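PDB 4F7A: putative uncharacterized protein from Bacteroides vulgatus, which probably binds glycans, perhaps mucin O-glycans, as a SusD/RagB-family nutrient-binding lipoprotein of the outer membrane. Local coordinates for residues 404-410 and 418-423; 443-447 and 504-509; 111-116 and 168-172; 134-138 and 157-161; 294-299 and 312-316. One frame throughout, in Å; residues are numbered along the deposited sequence.

Contact 1. Residues 404-410 and 418-423; sequences ITTTPNF and EQLEKI
I404 begins the contact by laying its CG2 methyl 4.0 Å from E421 OE2, a loose touch. T405 next reaches the helix through solvent: water 1 accepts from its backbone N and donates to E421 OE2, while water 2 joins its OG1 to E418 OE2. T406 brings the first direct grip. With its hydroxyl anti to the backbone N (chi1 -162°), OG1 faces the helix and donates to the anti lone pair of E418 OE2 at 2.6 Å. The same oxygen accepts from K422 NZ at 2.9 Å, and CG2 lies alongside the E421 carboxylate. At T407 the backbone O receives K422 NZ at 2.7 Å, the donor standing above the carbonyl plane; OG1, bonded to D412, also closes an ST turn with N409 N. N409 adds its own backbone O, 2.8 Å from K422 NZ and likewise approached from above its plane. The lysine chain is extended until chi4 (-75°), where a bend turns the ammonium into this cluster of oxygens, which would probably stabilise its charge. F410 ends the run by setting CE2 3.5 Å from Q419 NE2 and CE1 3.9 Å from I423 CG1. In this SusD-family protein the contact is an irregular loop wrapped round the ammonium of a buried lysine, which fastens the loop to the start of helix 416-431.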
# COMPACT_ATOMS: atom_id res chain seq x y z
N ILE A 404 9.18 3.62 -19.03
CA ILE A 404 10.05 4.33 -18.08
C ILE A 404 11.43 4.48 -18.70
O ILE A 404 12.04 3.49 -19.09
CB ILE A 404 10.14 3.57 -16.74
CG1 ILE A 404 8.74 3.30 -16.16
CG2 ILE A 404 10.99 4.38 -15.77
CD1 ILE A 404 8.63 2.17 -15.06
N THR A 405 11.90 5.72 -18.82
CA THR A 405 13.20 6.02 -19.36
C THR A 405 14.17 6.65 -18.34
O THR A 405 15.36 6.81 -18.62
CB THR A 405 13.09 6.94 -20.59
OG1 THR A 405 12.45 8.16 -20.19
CG2 THR A 405 12.28 6.22 -21.71
N THR A 406 13.69 6.96 -17.14
CA THR A 406 14.55 7.63 -16.16
C THR A 406 15.49 6.63 -15.51
O THR A 406 15.13 5.49 -15.30
CB THR A 406 13.72 8.44 -15.14
OG1 THR A 406 14.58 9.37 -14.49
CG2 THR A 406 13.02 7.54 -14.12
N THR A 407 16.70 7.08 -15.17
CA THR A 407 17.75 6.23 -14.55
C THR A 407 17.66 6.31 -13.03
O THR A 407 16.90 7.14 -12.48
CB THR A 407 19.13 6.74 -14.96
OG1 THR A 407 19.32 8.05 -14.42
CG2 THR A 407 19.29 6.80 -16.51
N PRO A 408 18.45 5.49 -12.32
CA PRO A 408 18.48 5.67 -10.88
C PRO A 408 19.25 6.89 -10.39
O PRO A 408 19.14 7.24 -9.23
CB PRO A 408 19.18 4.39 -10.40
CG PRO A 408 18.95 3.39 -11.54
CD PRO A 408 19.20 4.27 -12.71
N ASN A 409 20.03 7.50 -11.27
CA ASN A 409 20.87 8.64 -10.86
C ASN A 409 20.04 9.93 -10.75
O ASN A 409 19.46 10.43 -11.73
CB ASN A 409 22.01 8.80 -11.84
CG ASN A 409 23.04 9.79 -11.37
OD1 ASN A 409 22.81 10.55 -10.43
ND2 ASN A 409 24.20 9.77 -12.02
N PHE A 410 19.97 10.45 -9.55
CA PHE A 410 19.09 11.60 -9.28
C PHE A 410 19.51 12.83 -10.09
O PHE A 410 18.65 13.63 -10.51
CB PHE A 410 19.08 11.92 -7.78
CG PHE A 410 17.92 12.81 -7.36
CD1 PHE A 410 16.62 12.31 -7.33
CD2 PHE A 410 18.12 14.14 -7.01
CE1 PHE A 410 15.54 13.12 -6.95
CE2 PHE A 410 17.04 14.94 -6.60
CZ PHE A 410 15.75 14.41 -6.58
N GLU A 418 10.71 14.98 -13.45
CA GLU A 418 11.52 13.75 -13.58
C GLU A 418 12.12 13.40 -12.22
O GLU A 418 12.25 12.24 -11.88
CB GLU A 418 12.63 13.88 -14.61
CG GLU A 418 13.25 12.52 -14.87
CD GLU A 418 14.30 12.47 -15.94
OE1 GLU A 418 14.54 13.46 -16.66
OE2 GLU A 418 14.88 11.37 -16.08
N GLN A 419 12.49 14.41 -11.43
CA GLN A 419 12.97 14.12 -10.08
C GLN A 419 11.90 13.44 -9.24
O GLN A 419 12.19 12.48 -8.52
CB GLN A 419 13.44 15.39 -9.36
CG GLN A 419 14.64 16.06 -9.95
CD GLN A 419 14.87 17.39 -9.23
OE1 GLN A 419 13.99 18.24 -9.17
NE2 GLN A 419 15.99 17.52 -8.64
N LEU A 420 10.68 13.94 -9.31
CA LEU A 420 9.58 13.30 -8.63
C LEU A 420 9.40 11.86 -9.15
O LEU A 420 9.21 10.94 -8.39
CB LEU A 420 8.28 14.07 -8.78
CG LEU A 420 7.07 13.48 -8.07
CD1 LEU A 420 7.30 13.33 -6.57
CD2 LEU A 420 5.78 14.37 -8.36
N GLU A 421 9.50 11.68 -10.46
CA GLU A 421 9.39 10.35 -11.04
C GLU A 421 10.41 9.38 -10.46
O GLU A 421 10.06 8.26 -10.12
CB GLU A 421 9.50 10.39 -12.56
CG GLU A 421 9.37 9.02 -13.20
CD GLU A 421 9.46 9.05 -14.75
OE1 GLU A 421 9.73 10.13 -15.34
OE2 GLU A 421 9.29 7.96 -15.35
N LYS A 422 11.65 9.83 -10.31
CA LYS A 422 12.71 9.00 -9.70
C LYS A 422 12.34 8.64 -8.26
O LYS A 422 12.42 7.49 -7.86
CB LYS A 422 14.07 9.70 -9.75
CG LYS A 422 14.62 9.89 -11.19
CD LYS A 422 15.92 10.68 -11.15
CE LYS A 422 16.48 10.96 -12.52
NZ LYS A 422 17.13 9.77 -13.17
N ILE A 423 11.91 9.64 -7.51
CA ILE A 423 11.53 9.44 -6.11
C ILE A 423 10.43 8.40 -6.00
O ILE A 423 10.54 7.45 -5.25
CB ILE A 423 11.10 10.77 -5.45
CG1 ILE A 423 12.31 11.69 -5.26
CG2 ILE A 423 10.38 10.52 -4.08
CD1 ILE A 423 11.92 13.17 -4.94
O HOH W 1 10.61 7.91 -17.63
O HOH W 2 13.88 10.11 -18.88
O HOH W 3 17.16 9.87 -16.21
O HOH W 4 17.98 16.27 -9.46

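Contact 2. Residues 443-447 and 504-509; sequences RRTGY and WDTGKN
R443 turns one face of its guanidinium to the indole of W504, whose CH2 stands 3.9 Å above the plane, offset toward the rim. The two planes are 64° apart, and R443 CB meets the indole in its plane, at the edge. R443 NH1 and W504 NE1 both bond to D130. R444 brings its aliphatic part to the same ring, CG lying 3.6 Å from W504 CE3, while its own guanidinium has T445 CG2 over the centre of one face and forms salt bridges with E441 and E343. The Y447 ring carries T445 O over one face, near the rim, and has N509 ND2 3.5 Å from CE2. The same ND2 donates to T445 O over 2.9 Å, in the carbonyl plane and on a lone pair, with an N-H...O angle of 155°, and also bonds to E417. The neighbouring carbonyl is reached through solvent, since water 6 donates to both R444 O and W504 O and accepts from T506 N. D505 lies beside R443 O, its carboxylate salt-bridged to R469 and R501. T445 OG1, also bonded to E441 O, accepts from Y447 N in an ST turn, and G446 leaves the helix with positive phi. The pattern is that of a helix C-terminus, here of helix 435-445, whose last carbonyls are met by a side-chain amide of the C-terminal tail and by ordered water.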
# COMPACT_ATOMS: atom_id res chain seq x y z
N ARG A 443 -1.50 5.90 -8.81
CA ARG A 443 -2.69 6.65 -9.19
C ARG A 443 -2.56 8.13 -8.85
O ARG A 443 -3.00 8.97 -9.62
CB ARG A 443 -3.95 6.06 -8.56
CG ARG A 443 -4.28 4.67 -9.13
CD ARG A 443 -5.48 4.06 -8.47
NE ARG A 443 -5.11 3.52 -7.16
CZ ARG A 443 -5.88 3.57 -6.07
NH1 ARG A 443 -7.08 4.15 -6.12
NH2 ARG A 443 -5.45 3.06 -4.93
N ARG A 444 -1.92 8.42 -7.72
CA ARG A 444 -1.81 9.78 -7.24
C ARG A 444 -0.83 10.57 -8.11
O ARG A 444 -1.11 11.70 -8.52
CB ARG A 444 -1.35 9.75 -5.77
CG ARG A 444 -1.65 11.03 -4.97
CD ARG A 444 -0.49 11.96 -4.75
NE ARG A 444 0.70 11.37 -4.12
CZ ARG A 444 1.85 12.04 -3.97
NH1 ARG A 444 1.96 13.31 -4.37
NH2 ARG A 444 2.90 11.45 -3.44
N THR A 445 0.30 9.96 -8.45
CA THR A 445 1.40 10.71 -9.11
C THR A 445 1.61 10.40 -10.59
O THR A 445 2.35 11.13 -11.27
CB THR A 445 2.73 10.41 -8.43
OG1 THR A 445 3.10 9.05 -8.67
CG2 THR A 445 2.65 10.66 -6.90
N GLY A 446 1.07 9.27 -11.05
CA GLY A 446 1.36 8.77 -12.40
C GLY A 446 2.63 7.94 -12.52
O GLY A 446 2.99 7.48 -13.62
N TYR A 447 3.29 7.71 -11.38
CA TYR A 447 4.57 7.03 -11.34
C TYR A 447 4.51 5.81 -10.42
O TYR A 447 3.79 5.81 -9.42
CB TYR A 447 5.67 7.97 -10.86
CG TYR A 447 5.78 9.25 -11.69
CD1 TYR A 447 5.88 9.21 -13.07
CD2 TYR A 447 5.78 10.50 -11.08
CE1 TYR A 447 5.97 10.38 -13.85
CE2 TYR A 447 5.92 11.68 -11.84
CZ TYR A 447 5.98 11.61 -13.24
OH TYR A 447 6.09 12.77 -13.99
N TRP A 504 -7.97 12.75 -4.05
CA TRP A 504 -6.53 13.08 -4.09
C TRP A 504 -5.84 12.92 -5.43
O TRP A 504 -4.67 13.30 -5.56
CB TRP A 504 -5.72 12.37 -3.00
CG TRP A 504 -5.92 10.87 -2.83
CD1 TRP A 504 -6.38 10.26 -1.69
CD2 TRP A 504 -5.57 9.81 -3.73
NE1 TRP A 504 -6.37 8.90 -1.85
CE2 TRP A 504 -5.89 8.59 -3.09
CE3 TRP A 504 -5.04 9.76 -5.01
CZ2 TRP A 504 -5.66 7.36 -3.68
CZ3 TRP A 504 -4.84 8.56 -5.61
CH2 TRP A 504 -5.16 7.36 -4.95
N ASP A 505 -6.57 12.41 -6.41
CA ASP A 505 -6.08 12.16 -7.76
C ASP A 505 -6.55 13.32 -8.64
O ASP A 505 -7.72 13.38 -9.03
CB ASP A 505 -6.67 10.82 -8.25
CG ASP A 505 -6.31 10.48 -9.68
OD1 ASP A 505 -5.61 11.27 -10.36
OD2 ASP A 505 -6.73 9.39 -10.13
N THR A 506 -5.64 14.25 -8.91
CA THR A 506 -5.96 15.43 -9.72
C THR A 506 -5.61 15.23 -11.19
O THR A 506 -5.91 16.07 -12.02
CB THR A 506 -5.19 16.67 -9.23
OG1 THR A 506 -3.79 16.40 -9.31
CG2 THR A 506 -5.56 16.97 -7.78
N GLY A 507 -4.94 14.13 -11.51
CA GLY A 507 -4.53 13.88 -12.89
C GLY A 507 -3.22 14.55 -13.25
O GLY A 507 -2.75 14.38 -14.37
N LYS A 508 -2.64 15.33 -12.34
CA LYS A 508 -1.31 15.87 -12.58
C LYS A 508 -0.65 16.28 -11.29
O LYS A 508 -1.32 16.49 -10.29
CB LYS A 508 -1.33 17.04 -13.57
CG LYS A 508 -1.91 18.33 -13.05
CD LYS A 508 -1.93 19.36 -14.18
CE LYS A 508 -2.29 20.77 -13.68
NZ LYS A 508 -3.54 20.78 -12.86
N ASN A 509 0.67 16.38 -11.31
CA ASN A 509 1.39 16.80 -10.15
C ASN A 509 1.43 18.31 -10.19
O ASN A 509 1.82 18.91 -11.19
CB ASN A 509 2.76 16.11 -10.10
CG ASN A 509 2.61 14.61 -10.01
OD1 ASN A 509 1.86 14.13 -9.16
ND2 ASN A 509 3.30 13.85 -10.89
O HOH W 5 -3.00 11.64 -10.83
O HOH W 6 -2.95 13.65 -7.73
O HOH W 7 -0.51 13.20 -11.16

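Contact 3. Residues 111-116 and 168-172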
# COMPACT_ATOMS: atom_id res chain seq x y z
N LYS A 111 -4.05 5.28 28.20
CA LYS A 111 -3.83 6.30 27.19
C LYS A 111 -2.96 5.80 26.05
O LYS A 111 -3.18 6.19 24.88
CB LYS A 111 -3.20 7.54 27.81
CG LYS A 111 -4.11 8.26 28.79
CD LYS A 111 -3.44 9.50 29.37
CE LYS A 111 -4.33 10.19 30.39
NZ LYS A 111 -4.30 9.49 31.71
N HIS A 112 -1.97 4.98 26.38
CA HIS A 112 -1.12 4.34 25.38
C HIS A 112 -1.89 3.39 24.45
O HIS A 112 -1.67 3.40 23.23
CB HIS A 112 0.11 3.65 26.01
CG HIS A 112 -0.20 2.58 27.02
ND1 HIS A 112 -1.28 2.63 27.87
CD2 HIS A 112 0.51 1.48 27.37
CE1 HIS A 112 -1.25 1.58 28.68
NE2 HIS A 112 -0.18 0.86 28.39
N PHE A 113 -2.80 2.58 25.01
CA PHE A 113 -3.62 1.67 24.18
C PHE A 113 -4.60 2.44 23.31
O PHE A 113 -4.89 2.05 22.18
CB PHE A 113 -4.41 0.69 25.06
CG PHE A 113 -3.61 -0.51 25.59
CD1 PHE A 113 -2.23 -0.45 25.79
CD2 PHE A 113 -4.29 -1.67 25.97
CE1 PHE A 113 -1.55 -1.53 26.32
CE2 PHE A 113 -3.61 -2.77 26.49
CZ PHE A 113 -2.23 -2.70 26.67
N TYR A 114 -5.12 3.54 23.86
CA TYR A 114 -5.97 4.48 23.10
C TYR A 114 -5.21 5.05 21.91
O TYR A 114 -5.65 4.95 20.76
CB TYR A 114 -6.45 5.60 24.01
CG TYR A 114 -7.22 6.71 23.30
CD1 TYR A 114 -8.32 6.42 22.48
CD2 TYR A 114 -6.86 8.04 23.45
CE1 TYR A 114 -9.03 7.47 21.83
CE2 TYR A 114 -7.56 9.07 22.81
CZ TYR A 114 -8.63 8.77 21.99
OH TYR A 114 -9.31 9.81 21.38
N GLY A 115 -4.02 5.59 22.16
CA GLY A 115 -3.17 6.08 21.07
C GLY A 115 -2.89 5.04 19.99
O GLY A 115 -3.05 5.30 18.81
N ALA A 116 -2.48 3.85 20.42
CA ALA A 116 -2.19 2.76 19.50
C ALA A 116 -3.42 2.35 18.67
O ALA A 116 -3.31 2.08 17.48
CB ALA A 116 -1.62 1.54 20.29
N ALA A 168 -2.14 11.54 23.19
CA ALA A 168 -2.39 10.51 24.22
C ALA A 168 -1.09 9.79 24.63
O ALA A 168 -0.81 9.62 25.81
CB ALA A 168 -3.43 9.50 23.72
N LEU A 169 -0.30 9.39 23.64
CA LEU A 169 0.95 8.65 23.92
C LEU A 169 1.99 9.54 24.57
O LEU A 169 2.70 9.11 25.48
CB LEU A 169 1.50 8.02 22.64
CG LEU A 169 0.74 6.77 22.19
CD1 LEU A 169 0.66 6.66 20.68
CD2 LEU A 169 1.32 5.50 22.79
N ASP A 170 2.07 10.80 24.14
CA ASP A 170 2.97 11.76 24.78
C ASP A 170 2.53 12.04 26.23
O ASP A 170 3.36 12.05 27.16
CB ASP A 170 3.04 13.04 23.95
CG ASP A 170 3.89 14.10 24.60
OD1 ASP A 170 5.08 13.83 24.82
OD2 ASP A 170 3.36 15.18 24.90
N THR A 171 1.24 12.25 26.45
CA THR A 171 0.73 12.38 27.82
C THR A 171 1.03 11.14 28.67
O THR A 171 1.46 11.26 29.83
CB THR A 171 -0.77 12.64 27.84
OG1 THR A 171 -1.01 13.85 27.13
CG2 THR A 171 -1.29 12.81 29.28
N TYR A 172 0.81 9.96 28.11
CA TYR A 172 1.09 8.72 28.83
C TYR A 172 2.53 8.74 29.33
O TYR A 172 2.80 8.39 30.48
CB TYR A 172 0.88 7.52 27.89
CG TYR A 172 1.44 6.20 28.38
CD1 TYR A 172 0.71 5.37 29.23
CD2 TYR A 172 2.70 5.77 27.96
CE1 TYR A 172 1.22 4.15 29.66
CE2 TYR A 172 3.22 4.55 28.38
CZ TYR A 172 2.48 3.75 29.23
OH TYR A 172 3.01 2.56 29.64
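H112 and Y172 lie almost flat against each other, in an offset stack with planes 11° apart and centroids 4.1 Å apart. Y172 CE1 sits over the centre of one imidazole face and F113 CD1 over the opposite one, sandwiching the histidine ring. Its CB adds a CH-pi contact, 3.6 Å from the centroid of the Y172 ring. CB already lies over the tyrosine, whose hydroxyl is bonded to K178 O, and chi1 of 59°, with CG between the backbone N and the carbonyl carbon, lays the imidazole over it too. With an alanine in place of Y172, one imidazole face would probably lose its cover and H112 would be freer to turn. Beside the stack the helices close in on small residues. A168 CB rests 3.5 Å from K111 O and 3.7 Å from Y114 CD2, while L169 CD1 lies 3.9 Å from G115 CA, where a side chain on the glycine would collide with L169 CG. At the outer margin K111 CD touches T171 CG2 before its ammonium leaves for E175 and A108. The axes of segments 111-116 and 168-172 approach to 7.9 Å in this antiparallel helix pair, as expected of the TPR-like helical scaffold of SusD homologs.

Contact 4. Residues 134-138 and 157-161; sequences PIVYS and AFFDD
Y137 sends its ring from the loop toward F158 and D161, with CG anti to the backbone N (chi1 -171°). From CB the chain passes to CG, where F158 CE1 already stands 4.1 Å away. On one border of the ring, CD2 meets A157 CB at 3.7 Å, near the ring plane; on the other, CD1 and CE1 again have F158 CE1 as their neighbour. That atom lies over the centre of the tyrosine face, 3.6 Å above it, so the phenylalanine edge is driven into the face: a T-shaped pair with planes at 80°. Further out, CE2 meets F158 CD1 at 3.7 Å, and both CE2 and CZ lie 3.4 Å from D161 OD2. At the tip OH donates to the anti lone pair of D161 OD2 over 2.7 Å, the oxygen lying at the ring edge. A phenylalanine in place of Y137 could keep the ring contacts but would probably leave D161 OD2 without its donor from the loop. Side chains K121, V122 and M125 of helix 111-132 also pack on Y137. The contact folds the connection between helices 111-132 and 151-174 back onto the second helix, consistent with the TPR-like helical scaffold of SusD homologs.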
# COMPACT_ATOMS: atom_id res chain seq x y z
N PRO A 134 -15.03 7.52 -1.10
CA PRO A 134 -15.84 7.70 0.09
C PRO A 134 -15.92 6.43 0.95
O PRO A 134 -15.97 5.31 0.43
CB PRO A 134 -17.22 8.08 -0.47
CG PRO A 134 -16.90 8.73 -1.82
CD PRO A 134 -15.68 8.03 -2.33
N ILE A 135 -15.92 6.61 2.26
CA ILE A 135 -16.07 5.47 3.17
C ILE A 135 -16.92 5.87 4.35
O ILE A 135 -17.27 7.04 4.53
CB ILE A 135 -14.70 4.96 3.67
CG1 ILE A 135 -13.95 6.02 4.49
CG2 ILE A 135 -13.81 4.45 2.47
CD1 ILE A 135 -12.71 5.45 5.32
N VAL A 136 -17.26 4.89 5.18
CA VAL A 136 -17.84 5.15 6.48
C VAL A 136 -16.70 5.19 7.50
O VAL A 136 -15.98 4.18 7.68
CB VAL A 136 -18.90 4.08 6.87
CG1 VAL A 136 -19.41 4.35 8.28
CG2 VAL A 136 -20.06 4.07 5.89
N TYR A 137 -16.52 6.33 8.16
CA TYR A 137 -15.43 6.49 9.12
C TYR A 137 -15.80 7.40 10.27
O TYR A 137 -16.13 6.90 11.37
CB TYR A 137 -14.15 6.94 8.42
CG TYR A 137 -12.94 6.91 9.31
CD1 TYR A 137 -12.28 5.72 9.57
CD2 TYR A 137 -12.46 8.07 9.91
CE1 TYR A 137 -11.19 5.67 10.44
CE2 TYR A 137 -11.35 8.03 10.76
CZ TYR A 137 -10.72 6.83 11.01
OH TYR A 137 -9.63 6.76 11.83
N SER A 138 -15.81 8.71 10.05
CA SER A 138 -16.01 9.65 11.18
C SER A 138 -17.39 9.48 11.80
O SER A 138 -17.58 9.77 12.99
CB SER A 138 -15.79 11.11 10.75
OG SER A 138 -16.88 11.59 9.99
N ALA A 157 -10.40 13.45 9.08
CA ALA A 157 -10.60 12.67 10.31
C ALA A 157 -9.33 11.86 10.65
O ALA A 157 -8.97 11.74 11.84
CB ALA A 157 -11.83 11.75 10.19
N PHE A 158 -8.63 11.34 9.64
CA PHE A 158 -7.38 10.62 9.90
C PHE A 158 -6.36 11.53 10.58
O PHE A 158 -5.73 11.13 11.57
CB PHE A 158 -6.72 10.09 8.64
CG PHE A 158 -7.53 9.12 7.86
CD1 PHE A 158 -8.47 8.30 8.46
CD2 PHE A 158 -7.28 8.96 6.51
CE1 PHE A 158 -9.19 7.40 7.70
CE2 PHE A 158 -7.98 8.07 5.77
CZ PHE A 158 -8.95 7.28 6.38
N PHE A 159 -6.19 12.74 10.07
CA PHE A 159 -5.22 13.66 10.66
C PHE A 159 -5.61 14.03 12.07
O PHE A 159 -4.74 14.13 12.94
CB PHE A 159 -5.04 14.93 9.82
CG PHE A 159 -4.35 14.70 8.48
CD1 PHE A 159 -3.07 14.16 8.41
CD2 PHE A 159 -4.98 15.09 7.30
CE1 PHE A 159 -2.45 13.95 7.17
CE2 PHE A 159 -4.37 14.92 6.08
CZ PHE A 159 -3.10 14.33 6.00
N ASP A 160 -6.92 14.23 12.32
CA ASP A 160 -7.45 14.47 13.67
C ASP A 160 -7.16 13.28 14.62
O ASP A 160 -6.76 13.46 15.77
CB ASP A 160 -8.97 14.69 13.62
CG ASP A 160 -9.36 16.07 13.07
OD1 ASP A 160 -8.53 17.00 13.06
OD2 ASP A 160 -10.53 16.21 12.65
N ASP A 161 -7.40 12.06 14.13
CA ASP A 161 -7.13 10.87 14.95
C ASP A 161 -5.65 10.70 15.25
O ASP A 161 -5.27 10.31 16.35
CB ASP A 161 -7.67 9.60 14.29
CG ASP A 161 -9.17 9.42 14.48
OD1 ASP A 161 -9.74 10.04 15.40
OD2 ASP A 161 -9.77 8.65 13.70

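Contact 5. Residues 294-299 and 312-316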
# COMPACT_ATOMS: atom_id res chain seq x y z
N GLU A 294 16.87 -15.51 -17.10
CA GLU A 294 16.25 -14.19 -17.25
C GLU A 294 15.10 -14.01 -16.26
O GLU A 294 14.48 -14.99 -15.79
CB GLU A 294 15.75 -14.00 -18.68
CG GLU A 294 16.88 -13.97 -19.71
CD GLU A 294 16.41 -14.40 -21.09
OE1 GLU A 294 15.30 -14.01 -21.49
OE2 GLU A 294 17.13 -15.18 -21.75
N TYR A 295 14.82 -12.76 -15.96
CA TYR A 295 13.65 -12.41 -15.16
C TYR A 295 12.58 -11.93 -16.10
O TYR A 295 12.74 -10.90 -16.77
CB TYR A 295 13.98 -11.34 -14.13
CG TYR A 295 14.91 -11.89 -13.06
CD1 TYR A 295 16.28 -11.94 -13.25
CD2 TYR A 295 14.39 -12.38 -11.86
CE1 TYR A 295 17.13 -12.49 -12.27
CE2 TYR A 295 15.21 -12.92 -10.89
CZ TYR A 295 16.58 -12.96 -11.08
OH TYR A 295 17.37 -13.50 -10.11
N LEU A 296 11.47 -12.66 -16.16
CA LEU A 296 10.38 -12.35 -17.08
C LEU A 296 9.12 -12.06 -16.28
O LEU A 296 8.72 -12.86 -15.45
CB LEU A 296 10.12 -13.53 -18.02
CG LEU A 296 11.25 -13.98 -18.93
CD1 LEU A 296 10.78 -15.15 -19.81
CD2 LEU A 296 11.78 -12.81 -19.82
N GLY A 297 8.53 -10.89 -16.52
CA GLY A 297 7.31 -10.46 -15.88
C GLY A 297 6.06 -10.61 -16.74
O GLY A 297 6.10 -10.41 -17.96
N VAL A 298 4.95 -10.93 -16.10
CA VAL A 298 3.69 -11.12 -16.79
C VAL A 298 3.06 -9.79 -17.17
O VAL A 298 2.85 -8.93 -16.32
CB VAL A 298 2.73 -11.95 -15.89
CG1 VAL A 298 1.39 -12.20 -16.59
CG2 VAL A 298 3.43 -13.29 -15.48
N PRO A 299 2.75 -9.60 -18.46
CA PRO A 299 2.07 -8.35 -18.85
C PRO A 299 0.60 -8.36 -18.45
O PRO A 299 -0.09 -9.36 -18.66
CB PRO A 299 2.18 -8.36 -20.38
CG PRO A 299 2.18 -9.82 -20.71
CD PRO A 299 2.91 -10.52 -19.59
N TYR A 312 1.63 -17.99 -19.11
CA TYR A 312 2.70 -17.32 -18.37
C TYR A 312 3.23 -18.14 -17.19
O TYR A 312 3.94 -17.65 -16.36
CB TYR A 312 2.22 -15.93 -17.92
CG TYR A 312 1.98 -15.06 -19.11
CD1 TYR A 312 3.04 -14.59 -19.86
CD2 TYR A 312 0.68 -14.79 -19.56
CE1 TYR A 312 2.84 -13.83 -21.01
CE2 TYR A 312 0.46 -14.03 -20.72
CZ TYR A 312 1.55 -13.55 -21.43
OH TYR A 312 1.37 -12.85 -22.58
N GLN A 313 2.86 -19.42 -17.14
CA GLN A 313 3.20 -20.28 -16.02
C GLN A 313 4.70 -20.52 -15.80
O GLN A 313 5.12 -20.91 -14.70
CB GLN A 313 2.43 -21.59 -16.24
CG GLN A 313 2.87 -22.82 -15.59
CD GLN A 313 2.04 -23.96 -16.15
OE1 GLN A 313 2.51 -24.74 -16.99
NE2 GLN A 313 0.78 -24.00 -15.77
N SER A 314 5.52 -20.29 -16.82
CA SER A 314 6.98 -20.41 -16.69
C SER A 314 7.74 -19.08 -16.60
O SER A 314 8.97 -19.06 -16.66
CB SER A 314 7.52 -21.28 -17.83
OG SER A 314 6.92 -22.56 -17.73
N TYR A 315 7.00 -17.99 -16.42
CA TYR A 315 7.60 -16.68 -16.10
C TYR A 315 8.15 -16.64 -14.67
O TYR A 315 8.03 -17.62 -13.91
CB TYR A 315 6.60 -15.54 -16.38
CG TYR A 315 6.60 -15.06 -17.82
CD1 TYR A 315 6.80 -15.94 -18.90
CD2 TYR A 315 6.38 -13.73 -18.12
CE1 TYR A 315 6.79 -15.49 -20.23
CE2 TYR A 315 6.34 -13.28 -19.42
CZ TYR A 315 6.57 -14.14 -20.47
OH TYR A 315 6.56 -13.64 -21.76
N SER A 316 8.79 -15.54 -14.31
CA SER A 316 9.44 -15.44 -13.00
C SER A 316 8.43 -15.46 -11.86
O SER A 316 7.40 -14.80 -11.91
CB SER A 316 10.29 -14.18 -12.90
OG SER A 316 11.45 -14.27 -13.70
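L296 and Y315 mark the dense centre: L296 CB stands over one face of the tyrosine ring in a CH-pi contact, 3.9 Å from the centroid. The opposite face is occupied by Y312 CD1, over its centre, so the Y315 ring is held between a leucine and the edge of another tyrosine. Its own edge abuts the peptide of G297, with G297 O lying 3.2 Å from Y315 CE2, near the ring plane. Y312 in turn offers a face to V298 CG1 and to P299 CD, the latter 4.0 Å from the ring centroid, while V298 CG2 slips toward CB of Y312 and CD2 of Y315. Both tyrosines fasten their hydroxyls outside this cluster, Y312 to N391 and Y315 to Y389. A type I beta turn from Y312 to Y315, closed by Y315 N bonding to Y312 O, sets the two rings next to each other; beyond it the chain runs beside 294-299, and both loops also bond by their backbones to M263 of strand 262-263. Here S316 N donates to L296 O at 2.9 Å, and the hydroxyl of S316, rather than its carbonyl, accepts from L296 N, also at 2.9 Å and at 151°, and makes a weak bond to N284 O. Toward the ends the packing thins. Y295 gives little more than CA to S316 OG, 3.2 Å apart, and E294 turns its carboxylate to H291. At the corner of the turn S314 is partly exposed, and the side chain of Q313 points away from the other loop, on the solvent side.

In the fold
Contacts 1, 2 and 5 are buried, whereas 3 and 4 are only partly buried. Contacts 1 and 2 adjoin, with E421 CG 3.5 Å from Y447 CD1, and their helices, 416-431 and 435-445, follow each other in the chain; both rely on polar groups and ordered water, the first at a lysine, the second at a helix end. Contacts 3 and 4 share helix 151-174, and contact 4 is nested within the loop that contact 3 closes; aromatic pairs serve both, stacked between helices in one and edge-to-face against a loop in the other. Contact 5, on the opposite side of the chain's centre from these two, joins loop to loop through tyrosine faces and backbone bonding.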